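Local atomic coordinates of N-acetylmuramoyl-l-alanine amidase (PDB entry 3NE8), a protein that probably hydrolyses the amide bond between N-acetylmuramic acid and L-alanine in cell-wall peptidoglycan, as a zinc-dependent amidase of cell division. Residues L91-D105 and N165-L179. Residues are numbered along the deposited sequence; the frame is centred on the assembly and turned at random.
Sequences LRGATVYTISDEASD and NLINNPHRYADFQVL
S104 OG is gripped twice: it accepts the N-H of Y173, N to OG 3.1 Å, and donates to D105 OD1. S104 N returns a bond to Y173 O, 2.8 Å away, while S104 CB sits over the centre of the Y173 ring, a CH-pi contact. D105 OD2 forms a salt bridge to R172 NH1 whose hydrogen bond is weak and bent, the carboxylate nearly perpendicular to the guanidinium, and also caps A108 N. That guanidinium is held flat, NH2 donating to N168 O at 2.6 Å and NE to N169 O, both near its plane. Alongside R172, the Y97 ring takes the edge of F176 on one face, an offset edge-to-face pair with planes at 62°. T98 OG1 and H171 NE2 share a hydrogen bond of 2.8 Å, the T98 hydroxyl turned between its backbone N and carbonyl carbon (chi1 48°). Between the Y97-R172 face and the T98-H171 face runs a parallel ladder, V96 N donating to P170 O at 2.8 Å and R172 N to V96 O. Strand 170-174 closes one edge of the chain's mixed sheet; 94-99 pairs antiparallel with 186-190, helix 135-161 packs against V96, T98 and H171, and helix 106-116 against Y97 and A174.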
loop_
_atom_site.group_PDB
_atom_site.type_symbol
_atom_site.label_atom_id
_atom_site.label_comp_id
_atom_site.label_asym_id
_atom_site.label_seq_id
_atom_site.Cartn_x
_atom_site.Cartn_y
_atom_site.Cartn_z
ATOM N N LEU A 91 -25.701 -9.953 11.500
ATOM C CA LEU A 91 -24.504 -9.401 10.879
ATOM C C LEU A 91 -24.863 -8.575 9.649
ATOM O O LEU A 91 -25.641 -9.003 8.789
ATOM C CB LEU A 91 -23.539 -10.524 10.493
ATOM C CG LEU A 91 -22.595 -11.056 11.575
ATOM C CD1 LEU A 91 -22.232 -12.507 11.325
ATOM C CD2 LEU A 91 -21.345 -10.210 11.627
ATOM N N ARG A 92 -24.299 -7.379 9.563
ATOM C CA ARG A 92 -24.603 -6.505 8.444
ATOM C C ARG A 92 -23.462 -5.538 8.208
ATOM O O ARG A 92 -22.601 -5.337 9.079
ATOM C CB ARG A 92 -25.895 -5.730 8.701
ATOM C CG ARG A 92 -25.843 -4.847 9.930
ATOM C CD ARG A 92 -27.101 -4.006 10.057
ATOM N NE ARG A 92 -27.229 -3.067 8.947
ATOM C CZ ARG A 92 -27.842 -1.891 9.028
ATOM N NH1 ARG A 92 -28.390 -1.501 10.173
ATOM N NH2 ARG A 92 -27.904 -1.103 7.964
ATOM N N GLY A 93 -23.449 -4.946 7.021
ATOM C CA GLY A 93 -22.470 -3.932 6.683
ATOM C C GLY A 93 -21.525 -4.353 5.577
ATOM O O GLY A 93 -21.276 -5.541 5.353
ATOM N N ALA A 94 -20.991 -3.368 4.870
ATOM C CA ALA A 94 -20.035 -3.635 3.804
ATOM C C ALA A 94 -18.815 -4.373 4.352
ATOM O O ALA A 94 -18.364 -4.106 5.471
ATOM C CB ALA A 94 -19.625 -2.339 3.119
ATOM N N THR A 95 -18.292 -5.302 3.555
ATOM C CA THR A 95 -17.133 -6.105 3.926
ATOM C C THR A 95 -16.263 -6.292 2.695
ATOM O O THR A 95 -16.776 -6.399 1.575
ATOM C CB THR A 95 -17.547 -7.528 4.390
ATOM O OG1 THR A 95 -18.703 -7.458 5.230
ATOM C CG2 THR A 95 -16.430 -8.214 5.155
ATOM N N VAL A 96 -14.949 -6.352 2.896
ATOM C CA VAL A 96 -14.022 -6.686 1.818
ATOM C C VAL A 96 -13.233 -7.925 2.204
ATOM O O VAL A 96 -12.651 -7.991 3.302
ATOM C CB VAL A 96 -13.050 -5.539 1.489
ATOM C CG1 VAL A 96 -12.231 -5.892 0.250
ATOM C CG2 VAL A 96 -13.795 -4.237 1.280
ATOM N N TYR A 97 -13.211 -8.907 1.312
ATOM C CA TYR A 97 -12.462 -10.139 1.511
ATOM C C TYR A 97 -11.303 -10.243 0.534
ATOM O O TYR A 97 -11.424 -9.907 -0.645
ATOM C CB TYR A 97 -13.350 -11.381 1.328
ATOM C CG TYR A 97 -14.476 -11.488 2.321
ATOM C CD1 TYR A 97 -14.342 -12.266 3.465
ATOM C CD2 TYR A 97 -15.672 -10.817 2.121
ATOM C CE1 TYR A 97 -15.380 -12.368 4.384
ATOM C CE2 TYR A 97 -16.707 -10.908 3.028
ATOM C CZ TYR A 97 -16.559 -11.683 4.163
ATOM O OH TYR A 97 -17.581 -11.778 5.095
ATOM N N THR A 98 -10.169 -10.712 1.044
ATOM C CA THR A 98 -9.042 -11.122 0.214
ATOM C C THR A 98 -8.834 -12.625 0.378
ATOM O O THR A 98 -9.442 -13.241 1.264
ATOM C CB THR A 98 -7.761 -10.362 0.591
ATOM O OG1 THR A 98 -7.585 -10.383 2.014
ATOM C CG2 THR A 98 -7.879 -8.924 0.142
ATOM N N ILE A 99 -7.981 -13.218 -0.451
ATOM C CA ILE A 99 -7.810 -14.662 -0.423
ATOM C C ILE A 99 -6.822 -15.085 0.661
ATOM O O ILE A 99 -5.872 -14.364 0.981
ATOM C CB ILE A 99 -7.358 -15.206 -1.790
ATOM C CG1 ILE A 99 -7.597 -16.720 -1.866
ATOM C CG2 ILE A 99 -5.899 -14.852 -2.059
ATOM C CD1 ILE A 99 -7.444 -17.308 -3.251
ATOM N N SER A 100 -7.053 -16.264 1.227
ATOM C CA SER A 100 -6.152 -16.859 2.205
ATOM C C SER A 100 -6.518 -18.325 2.320
ATOM O O SER A 100 -7.686 -18.687 2.187
ATOM C CB SER A 100 -6.327 -16.199 3.567
ATOM O OG SER A 100 -5.475 -16.801 4.529
ATOM N N ASP A 101 -5.528 -19.171 2.590
ATOM C CA ASP A 101 -5.797 -20.586 2.805
ATOM C C ASP A 101 -6.550 -20.770 4.119
ATOM O O ASP A 101 -7.417 -21.634 4.240
ATOM C CB ASP A 101 -4.491 -21.379 2.836
ATOM C CG ASP A 101 -3.916 -21.614 1.451
ATOM O OD1 ASP A 101 -4.662 -21.466 0.460
ATOM O OD2 ASP A 101 -2.718 -21.960 1.357
ATOM N N GLU A 102 -6.213 -19.934 5.091
ATOM C CA GLU A 102 -6.801 -19.980 6.422
ATOM C C GLU A 102 -7.733 -18.787 6.624
ATOM O O GLU A 102 -7.318 -17.636 6.480
ATOM C CB GLU A 102 -5.684 -19.957 7.467
ATOM C CG GLU A 102 -6.113 -20.300 8.883
ATOM C CD GLU A 102 -4.924 -20.500 9.811
ATOM O OE1 GLU A 102 -5.021 -21.339 10.733
ATOM O OE2 GLU A 102 -3.890 -19.827 9.613
ATOM N N ALA A 103 -8.986 -19.065 6.972
ATOM C CA ALA A 103 -9.995 -18.016 7.107
ATOM C C ALA A 103 -9.748 -17.126 8.316
ATOM O O ALA A 103 -9.202 -17.574 9.335
ATOM C CB ALA A 103 -11.372 -18.625 7.191
ATOM N N SER A 104 -10.162 -15.869 8.212
ATOM C CA SER A 104 -10.005 -14.914 9.309
ATOM C C SER A 104 -10.895 -15.252 10.501
ATOM O O SER A 104 -10.577 -14.912 11.643
ATOM C CB SER A 104 -10.316 -13.494 8.829
ATOM O OG SER A 104 -11.563 -13.445 8.151
ATOM N N ASP A 105 -12.005 -15.925 10.227
ATOM C CA ASP A 105 -13.020 -16.190 11.236
ATOM C C ASP A 105 -14.022 -17.188 10.685
ATOM O O ASP A 105 -14.017 -17.488 9.486
ATOM C CB ASP A 105 -13.728 -14.893 11.637
ATOM C CG ASP A 105 -14.369 -14.190 10.455
ATOM O OD1 ASP A 105 -13.740 -13.272 9.890
ATOM O OD2 ASP A 105 -15.504 -14.558 10.098
ATOM N N ASN A 165 -21.923 2.192 6.243
ATOM C CA ASN A 165 -21.775 1.278 7.366
ATOM C C ASN A 165 -20.976 0.038 7.012
ATOM O O ASN A 165 -21.251 -0.629 6.007
ATOM C CB ASN A 165 -23.131 0.872 7.938
ATOM C CG ASN A 165 -22.990 -0.009 9.155
ATOM O OD1 ASN A 165 -22.345 0.370 10.132
ATOM N ND2 ASN A 165 -23.562 -1.206 9.096
ATOM N N LEU A 166 -19.990 -0.259 7.851
ATOM C CA LEU A 166 -19.107 -1.402 7.684
ATOM C C LEU A 166 -19.393 -2.421 8.771
ATOM O O LEU A 166 -19.745 -2.055 9.889
ATOM C CB LEU A 166 -17.650 -0.957 7.800
ATOM C CG LEU A 166 -17.093 -0.080 6.680
ATOM C CD1 LEU A 166 -15.950 0.779 7.178
ATOM C CD2 LEU A 166 -16.637 -0.949 5.524
ATOM N N ILE A 167 -19.252 -3.700 8.442
ATOM C CA ILE A 167 -19.307 -4.749 9.450
ATOM C C ILE A 167 -18.116 -4.615 10.386
ATOM O O ILE A 167 -17.110 -4.016 10.024
ATOM C CB ILE A 167 -19.270 -6.143 8.793
ATOM C CG1 ILE A 167 -19.647 -7.231 9.798
ATOM C CG2 ILE A 167 -17.900 -6.423 8.170
ATOM C CD1 ILE A 167 -19.844 -8.589 9.161
ATOM N N ASN A 168 -18.230 -5.137 11.604
ATOM C CA ASN A 168 -17.090 -5.242 12.499
ATOM C C ASN A 168 -15.985 -6.026 11.805
ATOM O O ASN A 168 -16.279 -7.025 11.157
ATOM C CB ASN A 168 -17.511 -5.963 13.780
ATOM C CG ASN A 168 -16.334 -6.363 14.636
ATOM O OD1 ASN A 168 -15.659 -5.514 15.211
ATOM N ND2 ASN A 168 -16.082 -7.664 14.729
ATOM N N ASN A 169 -14.734 -5.604 11.954
ATOM C CA ASN A 169 -13.627 -6.263 11.255
ATOM C C ASN A 169 -13.919 -6.364 9.758
ATOM O O ASN A 169 -14.113 -7.461 9.230
ATOM C CB ASN A 169 -13.378 -7.664 11.824
ATOM C CG ASN A 169 -12.912 -7.636 13.261
ATOM O OD1 ASN A 169 -13.212 -8.539 14.040
ATOM N ND2 ASN A 169 -12.175 -6.598 13.622
ATOM N N PRO A 170 -13.969 -5.215 9.072
ATOM C CA PRO A 170 -14.483 -5.196 7.697
ATOM C C PRO A 170 -13.512 -5.719 6.641
ATOM O O PRO A 170 -13.949 -5.908 5.502
ATOM C CB PRO A 170 -14.784 -3.712 7.465
ATOM C CG PRO A 170 -13.788 -3.010 8.312
ATOM C CD PRO A 170 -13.642 -3.863 9.557
ATOM N N HIS A 171 -12.245 -5.938 6.978
ATOM C CA HIS A 171 -11.361 -6.668 6.081
ATOM C C HIS A 171 -11.185 -8.089 6.594
ATOM O O HIS A 171 -10.565 -8.300 7.635
ATOM C CB HIS A 171 -9.997 -5.992 5.911
ATOM C CG HIS A 171 -9.038 -6.807 5.103
ATOM N ND1 HIS A 171 -7.700 -6.926 5.414
ATOM C CD2 HIS A 171 -9.243 -7.600 4.026
ATOM C CE1 HIS A 171 -7.117 -7.728 4.539
ATOM N NE2 HIS A 171 -8.034 -8.150 3.685
ATOM N N ARG A 172 -11.743 -9.049 5.865
ATOM C CA ARG A 172 -11.672 -10.457 6.225
ATOM C C ARG A 172 -11.034 -11.250 5.093
ATOM O O ARG A 172 -10.661 -10.693 4.055
ATOM C CB ARG A 172 -13.065 -10.987 6.574
ATOM C CG ARG A 172 -13.697 -10.221 7.722
ATOM C CD ARG A 172 -15.011 -10.806 8.187
ATOM N NE ARG A 172 -15.589 -9.978 9.245
ATOM C CZ ARG A 172 -16.435 -10.418 10.169
ATOM N NH1 ARG A 172 -16.811 -11.690 10.184
ATOM N NH2 ARG A 172 -16.904 -9.575 11.080
ATOM N N TYR A 173 -10.882 -12.554 5.284
ATOM C CA TYR A 173 -10.233 -13.367 4.262
ATOM C C TYR A 173 -10.578 -14.836 4.416
ATOM O O TYR A 173 -10.871 -15.316 5.515
ATOM C CB TYR A 173 -8.713 -13.147 4.240
ATOM C CG TYR A 173 -8.071 -13.121 5.603
ATOM C CD1 TYR A 173 -7.666 -14.290 6.225
ATOM C CD2 TYR A 173 -7.850 -11.918 6.257
ATOM C CE1 TYR A 173 -7.072 -14.265 7.480
ATOM C CE2 TYR A 173 -7.258 -11.881 7.508
ATOM C CZ TYR A 173 -6.873 -13.057 8.106
ATOM O OH TYR A 173 -6.281 -13.034 9.352
ATOM N N ALA A 174 -10.585 -15.534 3.290
ATOM C CA ALA A 174 -10.854 -16.960 3.256
ATOM C C ALA A 174 -10.523 -17.451 1.861
ATOM O O ALA A 174 -10.129 -16.667 0.998
ATOM C CB ALA A 174 -12.313 -17.259 3.611
ATOM N N ASP A 175 -10.680 -18.750 1.636
ATOM C CA ASP A 175 -10.223 -19.372 0.403
ATOM C C ASP A 175 -11.281 -19.286 -0.705
ATOM O O ASP A 175 -11.841 -20.299 -1.134
ATOM C CB ASP A 175 -9.840 -20.825 0.699
ATOM C CG ASP A 175 -9.112 -21.489 -0.445
ATOM O OD1 ASP A 175 -8.530 -20.790 -1.299
ATOM O OD2 ASP A 175 -9.114 -22.739 -0.477
ATOM N N PHE A 176 -11.554 -18.070 -1.160
ATOM C CA PHE A 176 -12.511 -17.830 -2.245
ATOM C C PHE A 176 -11.879 -18.155 -3.603
ATOM O O PHE A 176 -10.884 -17.533 -3.998
ATOM C CB PHE A 176 -12.946 -16.363 -2.254
ATOM C CG PHE A 176 -13.805 -15.967 -1.087
ATOM C CD1 PHE A 176 -15.172 -16.167 -1.119
ATOM C CD2 PHE A 176 -13.244 -15.371 0.033
ATOM C CE1 PHE A 176 -15.969 -15.790 -0.043
ATOM C CE2 PHE A 176 -14.033 -14.993 1.105
ATOM C CZ PHE A 176 -15.390 -15.198 1.070
ATOM N N GLN A 177 -12.459 -19.110 -4.324
ATOM C CA GLN A 177 -11.898 -19.509 -5.611
ATOM C C GLN A 177 -11.913 -18.391 -6.654
ATOM O O GLN A 177 -11.072 -18.365 -7.552
ATOM C CB GLN A 177 -12.611 -20.754 -6.150
ATOM C CG GLN A 177 -12.423 -21.988 -5.283
ATOM C CD GLN A 177 -10.974 -22.220 -4.914
ATOM O OE1 GLN A 177 -10.172 -22.660 -5.739
ATOM N NE2 GLN A 177 -10.627 -21.920 -3.668
ATOM N N VAL A 178 -12.839 -17.449 -6.529
ATOM C CA VAL A 178 -12.894 -16.370 -7.511
ATOM C C VAL A 178 -11.738 -15.380 -7.329
ATOM O O VAL A 178 -11.498 -14.540 -8.205
ATOM C CB VAL A 178 -14.262 -15.651 -7.495
ATOM C CG1 VAL A 178 -14.340 -14.624 -6.368
ATOM C CG2 VAL A 178 -14.536 -14.997 -8.847
ATOM N N LEU A 179 -11.009 -15.501 -6.215
ATOM C CA LEU A 179 -9.888 -14.610 -5.920
ATOM C C LEU A 179 -8.528 -15.249 -6.224
ATOM O O LEU A 179 -7.498 -14.744 -5.776
ATOM C CB LEU A 179 -9.944 -14.147 -4.457
ATOM C CG LEU A 179 -11.221 -13.425 -4.011
ATOM C CD1 LEU A 179 -11.104 -12.954 -2.559
ATOM C CD2 LEU A 179 -11.543 -12.255 -4.948
HETATM O O HOH W 1 -25.244 -1.688 6.753
HETATM O O HOH W 2 -22.672 -3.209 11.113
HETATM O O HOH W 3 -5.865 -19.717 -1.048
#